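Local coordinates for putative exported protein (PDB 3FZX) that is of unknown function but adopts a YmcC-like fold, binds calcium ions and is probably exported, perhaps to bind lipid, at residues Q14-G28 against E206-K218. Numbering follows the deposited sequence.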
loop_
_atom_site.group_PDB
_atom_site.type_symbol
_atom_site.label_atom_id
_atom_site.label_comp_id
_atom_site.label_asym_id
_atom_site.label_seq_id
_atom_site.Cartn_x
_atom_site.Cartn_y
_atom_site.Cartn_z
ATOM N N GLN A 14 0.924 -9.937 18.703
ATOM C CA GLN A 14 -0.014 -10.773 19.480
ATOM C C GLN A 14 -1.398 -10.173 19.394
ATOM O O GLN A 14 -1.566 -9.005 19.704
ATOM C CB GLN A 14 0.349 -10.820 20.970
ATOM C CG GLN A 14 1.774 -11.177 21.268
ATOM C CD GLN A 14 2.054 -11.341 22.768
ATOM O OE1 GLN A 14 1.156 -11.213 23.630
ATOM N NE2 GLN A 14 3.317 -11.610 23.084
ATOM N N GLU A 15 -2.399 -10.970 19.031
ATOM C CA GLU A 15 -3.783 -10.477 18.946
ATOM C C GLU A 15 -4.183 -9.799 20.241
ATOM O O GLU A 15 -3.914 -10.323 21.300
ATOM C CB GLU A 15 -4.776 -11.622 18.643
ATOM C CG GLU A 15 -4.658 -12.120 17.212
ATOM C CD GLU A 15 -5.719 -13.146 16.813
ATOM O OE1 GLU A 15 -6.507 -13.599 17.696
ATOM O OE2 GLU A 15 -5.737 -13.490 15.600
ATOM N N GLY A 16 -4.816 -8.638 20.142
ATOM C CA GLY A 16 -5.260 -7.897 21.317
ATOM C C GLY A 16 -4.203 -6.952 21.870
ATOM O O GLY A 16 -4.538 -6.061 22.626
ATOM N N GLU A 17 -2.929 -7.125 21.509
ATOM C CA GLU A 17 -1.862 -6.261 22.054
ATOM C C GLU A 17 -2.110 -4.814 21.637
ATOM O O GLU A 17 -2.578 -4.579 20.527
ATOM C CB GLU A 17 -0.465 -6.717 21.595
ATOM C CG GLU A 17 0.670 -5.843 22.132
ATOM C CD GLU A 17 2.046 -6.394 21.876
ATOM O OE1 GLU A 17 2.174 -7.494 21.286
ATOM O OE2 GLU A 17 3.011 -5.707 22.275
ATOM N N GLN A 18 -1.766 -3.874 22.520
ATOM C CA GLN A 18 -2.060 -2.445 22.349
ATOM C C GLN A 18 -0.839 -1.578 22.687
ATOM O O GLN A 18 -0.263 -1.722 23.746
ATOM C CB GLN A 18 -3.231 -2.088 23.261
ATOM C CG GLN A 18 -4.134 -1.049 22.703
ATOM C CD GLN A 18 -5.401 -0.918 23.505
ATOM O OE1 GLN A 18 -5.566 0.037 24.266
ATOM N NE2 GLN A 18 -6.300 -1.887 23.356
ATOM N N ILE A 19 -0.426 -0.732 21.752
ATOM C CA ILE A 19 0.754 0.125 21.880
ATOM C C ILE A 19 0.256 1.558 21.825
ATOM O O ILE A 19 -0.562 1.881 20.957
ATOM C CB ILE A 19 1.749 -0.058 20.687
ATOM C CG1 ILE A 19 2.348 -1.469 20.667
ATOM C CG2 ILE A 19 2.893 0.948 20.733
ATOM C CD1 ILE A 19 2.921 -1.905 21.916
ATOM N N THR A 20 0.727 2.400 22.749
ATOM C CA THR A 20 0.389 3.814 22.778
ATOM C C THR A 20 1.653 4.612 22.605
ATOM O O THR A 20 2.648 4.331 23.257
ATOM C CB THR A 20 -0.248 4.192 24.093
ATOM O OG1 THR A 20 -1.369 3.341 24.293
ATOM C CG2 THR A 20 -0.702 5.683 24.111
ATOM N N ARG A 21 1.605 5.602 21.713
ATOM C CA ARG A 21 2.703 6.519 21.522
ATOM C C ARG A 21 2.168 7.966 21.675
ATOM O O ARG A 21 1.109 8.315 21.142
ATOM C CB ARG A 21 3.332 6.281 20.153
ATOM C CG ARG A 21 4.735 6.843 20.066
ATOM C CD ARG A 21 5.605 6.266 18.963
ATOM N NE ARG A 21 5.287 6.894 17.683
ATOM C CZ ARG A 21 4.642 6.323 16.675
ATOM N NH1 ARG A 21 4.254 5.056 16.746
ATOM N NH2 ARG A 21 4.404 7.029 15.570
ATOM N N ASN A 22 2.891 8.787 22.428
ATOM C CA ASN A 22 2.518 10.181 22.668
ATOM C C ASN A 22 3.274 11.106 21.717
ATOM O O ASN A 22 4.447 10.836 21.408
ATOM C CB ASN A 22 2.803 10.583 24.131
ATOM C CG ASN A 22 1.767 10.049 25.094
ATOM O OD1 ASN A 22 0.823 9.368 24.704
ATOM N ND2 ASN A 22 1.929 10.372 26.353
ATOM N N CYS A 23 2.607 12.193 21.291
ATOM C CA CYS A 23 3.188 13.208 20.393
ATOM C C CYS A 23 3.322 14.525 21.093
ATOM O O CYS A 23 2.370 14.950 21.748
ATOM C CB CYS A 23 2.283 13.416 19.186
ATOM S SG CYS A 23 2.018 11.848 18.320
ATOM N N TYR A 24 4.476 15.174 20.902
ATOM C CA TYR A 24 4.829 16.403 21.599
ATOM C C TYR A 24 5.295 17.528 20.658
ATOM O O TYR A 24 5.884 17.258 19.603
ATOM C CB TYR A 24 5.968 16.135 22.617
ATOM C CG TYR A 24 5.665 15.018 23.590
ATOM C CD1 TYR A 24 4.979 15.274 24.779
ATOM C CD2 TYR A 24 6.078 13.696 23.328
ATOM C CE1 TYR A 24 4.674 14.237 25.674
ATOM C CE2 TYR A 24 5.797 12.671 24.216
ATOM C CZ TYR A 24 5.088 12.945 25.390
ATOM O OH TYR A 24 4.757 11.943 26.267
ATOM N N THR A 25 5.049 18.781 21.093
ATOM C CA THR A 25 5.635 19.968 20.494
ATOM C C THR A 25 7.103 19.978 20.914
ATOM O O THR A 25 7.522 19.275 21.880
ATOM C CB THR A 25 4.959 21.321 20.968
ATOM O OG1 THR A 25 5.342 21.664 22.327
ATOM C CG2 THR A 25 3.446 21.280 20.842
ATOM N N ALA A 26 7.881 20.794 20.215
ATOM C CA ALA A 26 9.296 21.000 20.524
ATOM C C ALA A 26 9.505 21.461 21.950
ATOM O O ALA A 26 10.592 21.323 22.461
ATOM C CB ALA A 26 9.917 22.043 19.571
ATOM N N ASP A 27 8.489 22.062 22.568
ATOM C CA ASP A 27 8.559 22.471 23.981
ATOM C C ASP A 27 8.042 21.446 24.999
ATOM O O ASP A 27 7.891 21.760 26.180
ATOM C CB ASP A 27 7.881 23.834 24.157
ATOM C CG ASP A 27 8.739 24.968 23.619
ATOM O OD1 ASP A 27 9.987 24.825 23.600
ATOM O OD2 ASP A 27 8.170 26.003 23.209
ATOM N N GLY A 28 7.809 20.224 24.536
ATOM C CA GLY A 28 7.465 19.101 25.392
ATOM C C GLY A 28 6.000 18.966 25.762
ATOM O O GLY A 28 5.644 18.119 26.600
ATOM N N GLU A 206 15.990 23.011 13.588
ATOM C CA GLU A 206 15.191 23.390 14.736
ATOM C C GLU A 206 14.132 22.326 14.932
ATOM O O GLU A 206 13.345 22.050 14.001
ATOM C CB GLU A 206 14.512 24.729 14.475
ATOM C CG GLU A 206 15.498 25.909 14.352
ATOM C CD GLU A 206 14.892 27.165 13.721
ATOM O OE1 GLU A 206 13.886 27.072 12.978
ATOM O OE2 GLU A 206 15.454 28.252 13.953
ATOM N N LEU A 207 14.107 21.747 16.134
ATOM C CA LEU A 207 13.125 20.737 16.504
ATOM C C LEU A 207 11.695 21.250 16.315
ATOM O O LEU A 207 11.333 22.311 16.794
ATOM C CB LEU A 207 13.357 20.266 17.946
ATOM C CG LEU A 207 12.454 19.133 18.492
ATOM C CD1 LEU A 207 12.608 17.870 17.672
ATOM C CD2 LEU A 207 12.747 18.854 19.991
ATOM N N GLN A 208 10.901 20.498 15.574
ATOM C CA GLN A 208 9.506 20.811 15.321
ATOM C C GLN A 208 8.574 19.971 16.195
ATOM O O GLN A 208 7.522 20.433 16.607
ATOM C CB GLN A 208 9.208 20.537 13.852
ATOM C CG GLN A 208 10.118 21.329 12.929
ATOM C CD GLN A 208 9.874 22.818 13.069
ATOM O OE1 GLN A 208 10.752 23.583 13.481
ATOM N NE2 GLN A 208 8.644 23.222 12.786
ATOM N N SER A 209 8.967 18.741 16.497
ATOM C CA SER A 209 8.091 17.834 17.214
ATOM C C SER A 209 8.808 16.526 17.453
ATOM O O SER A 209 9.923 16.287 16.933
ATOM C CB SER A 209 6.812 17.552 16.415
ATOM O OG SER A 209 7.126 17.192 15.076
ATOM N N TYR A 210 8.187 15.699 18.278
ATOM C CA TYR A 210 8.707 14.382 18.525
ATOM C C TYR A 210 7.631 13.505 19.152
ATOM O O TYR A 210 6.618 14.010 19.697
ATOM C CB TYR A 210 9.961 14.446 19.383
ATOM C CG TYR A 210 9.765 14.953 20.787
ATOM C CD1 TYR A 210 9.766 16.318 21.051
ATOM C CD2 TYR A 210 9.634 14.070 21.860
ATOM C CE1 TYR A 210 9.614 16.788 22.312
ATOM C CE2 TYR A 210 9.472 14.545 23.164
ATOM C CZ TYR A 210 9.468 15.907 23.359
ATOM O OH TYR A 210 9.302 16.426 24.583
ATOM N N SER A 211 7.842 12.199 19.049
ATOM C CA SER A 211 6.958 11.230 19.653
ATOM C C SER A 211 7.783 10.163 20.367
ATOM O O SER A 211 8.930 9.902 19.995
ATOM C CB SER A 211 6.036 10.630 18.590
ATOM O OG SER A 211 6.715 9.687 17.788
ATOM N N VAL A 212 7.205 9.586 21.424
ATOM C CA VAL A 212 7.858 8.596 22.268
ATOM C C VAL A 212 6.834 7.526 22.665
ATOM O O VAL A 212 5.697 7.828 23.039
ATOM C CB VAL A 212 8.427 9.236 23.575
ATOM C CG1 VAL A 212 9.258 8.221 24.370
ATOM C CG2 VAL A 212 9.264 10.483 23.255
ATOM N N LEU A 213 7.246 6.271 22.570
ATOM C CA LEU A 213 6.466 5.134 23.046
ATOM C C LEU A 213 6.094 5.376 24.502
ATOM O O LEU A 213 6.946 5.689 25.326
ATOM C CB LEU A 213 7.298 3.849 22.934
ATOM C CG LEU A 213 6.627 2.536 23.381
ATOM C CD1 LEU A 213 5.422 2.225 22.550
ATOM C CD2 LEU A 213 7.674 1.415 23.359
ATOM N N GLU A 214 4.812 5.233 24.802
ATOM C CA GLU A 214 4.273 5.521 26.115
ATOM C C GLU A 214 3.820 4.259 26.867
ATOM O O GLU A 214 3.979 4.181 28.071
ATOM C CB GLU A 214 3.095 6.509 25.949
ATOM C CG GLU A 214 2.281 6.826 27.210
ATOM C CD GLU A 214 3.059 7.565 28.268
ATOM O OE1 GLU A 214 4.141 8.082 27.947
ATOM O OE2 GLU A 214 2.564 7.681 29.411
ATOM N N ARG A 215 3.239 3.284 26.173
ATOM C CA ARG A 215 2.698 2.112 26.851
ATOM C C ARG A 215 2.568 0.897 25.916
ATOM O O ARG A 215 2.215 1.054 24.744
ATOM C CB ARG A 215 1.309 2.475 27.416
ATOM C CG ARG A 215 0.679 1.428 28.316
ATOM C CD ARG A 215 -0.778 1.730 28.647
ATOM N NE ARG A 215 -1.377 0.617 29.399
ATOM C CZ ARG A 215 -2.670 0.494 29.739
ATOM N NH1 ARG A 215 -3.566 1.423 29.407
ATOM N NH2 ARG A 215 -3.073 -0.583 30.419
ATOM N N ILE A 216 2.867 -0.289 26.463
ATOM C CA ILE A 216 2.648 -1.577 25.831
ATOM C C ILE A 216 1.703 -2.353 26.754
ATOM O O ILE A 216 1.997 -2.509 27.924
ATOM C CB ILE A 216 3.976 -2.357 25.687
ATOM C CG1 ILE A 216 4.936 -1.635 24.720
ATOM C CG2 ILE A 216 3.719 -3.767 25.162
ATOM C CD1 ILE A 216 6.383 -2.119 24.784
ATOM N N LYS A 217 0.559 -2.795 26.247
ATOM C CA LYS A 217 -0.416 -3.591 27.007
ATOM C C LYS A 217 -0.612 -4.878 26.201
ATOM O O LYS A 217 -1.194 -4.846 25.102
ATOM C CB LYS A 217 -1.749 -2.842 27.141
ATOM C CG LYS A 217 -2.819 -3.555 27.992
ATOM C CD LYS A 217 -4.209 -2.977 27.737
ATOM C CE LYS A 217 -5.277 -3.613 28.634
ATOM N NZ LYS A 217 -6.676 -3.181 28.277
ATOM N N LYS A 218 -0.069 -5.983 26.708
ATOM C CA LYS A 218 -0.222 -7.288 26.090
ATOM C C LYS A 218 -1.360 -7.997 26.807
ATOM O O LYS A 218 -2.545 -7.694 26.587
ATOM C CB LYS A 218 1.061 -8.105 26.205
ATOM C CG LYS A 218 2.236 -7.459 25.564
ATOM C CD LYS A 218 3.412 -8.367 25.612
ATOM C CE LYS A 218 4.572 -7.750 24.886
ATOM N NZ LYS A 218 5.712 -8.694 24.845
ATOM O OXT LYS A 218 -1.131 -8.881 27.633
HETATM O O HOH W 1 -0.977 0.719 25.225
#
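Tyr24 and Tyr210 form an antiparallel hydrogen-bonded pair, Tyr24 N donating a hydrogen bond to Tyr210 O (2.7 Å) and Tyr210 N donating one to Tyr24 O. The same double bonding joins Gln18 to Lys217 and Asn22 to Val212. Between Thr20 and Arg21 the register slips by one: Thr20 O receives Glu214 N and Arg215 N from one face of its carbonyl plane, a classic beta bulge. A water bound to Thr20 OG1 (2.8 Å) also makes weak bonds to Gln18 O and Arg215 O.

Among the aromatic groups, the Tyr24 and Tyr210 planes are 24° apart but slid so far that the rings barely overlap. Instead, Tyr24 CB sits over one face of the Tyr210 ring, 3.8 Å from its centroid, a CH-pi contact. The Tyr210 ring reaches it because CG stands between backbone N and carbonyl carbon (chi1 65°). Asn22 ND2 donates to Tyr24 OH within the amide plane, and the Asn22 amide lies almost parallel to the Glu214 carboxylate.

On the opposite face Arg21, bent at chi3 (80°), sends NE to Ser211 OG at 3.1 Å, nearly in the guanidinium plane. Its NH1 forms a salt bridge with Asp84, while Ser211 OG also bonds to Ser198 OG on the neighbouring strand 194-202. Apolar contacts continue this face: Ile19 CG2 presses on Leu213 CD1 (3.4 Å), and Ile19 CD1 lies against Ile216 CG1 (3.5 Å). Beyond them, Lys218 runs alongside Glu17, CE to OE2 3.7 Å.

Strands 18-25 and 207-217 are the first and last of the antiparallel sheet, and their pairing closes it into a barrel, consistent with the YmcC-like fold and membership of the LolA/LolB clan.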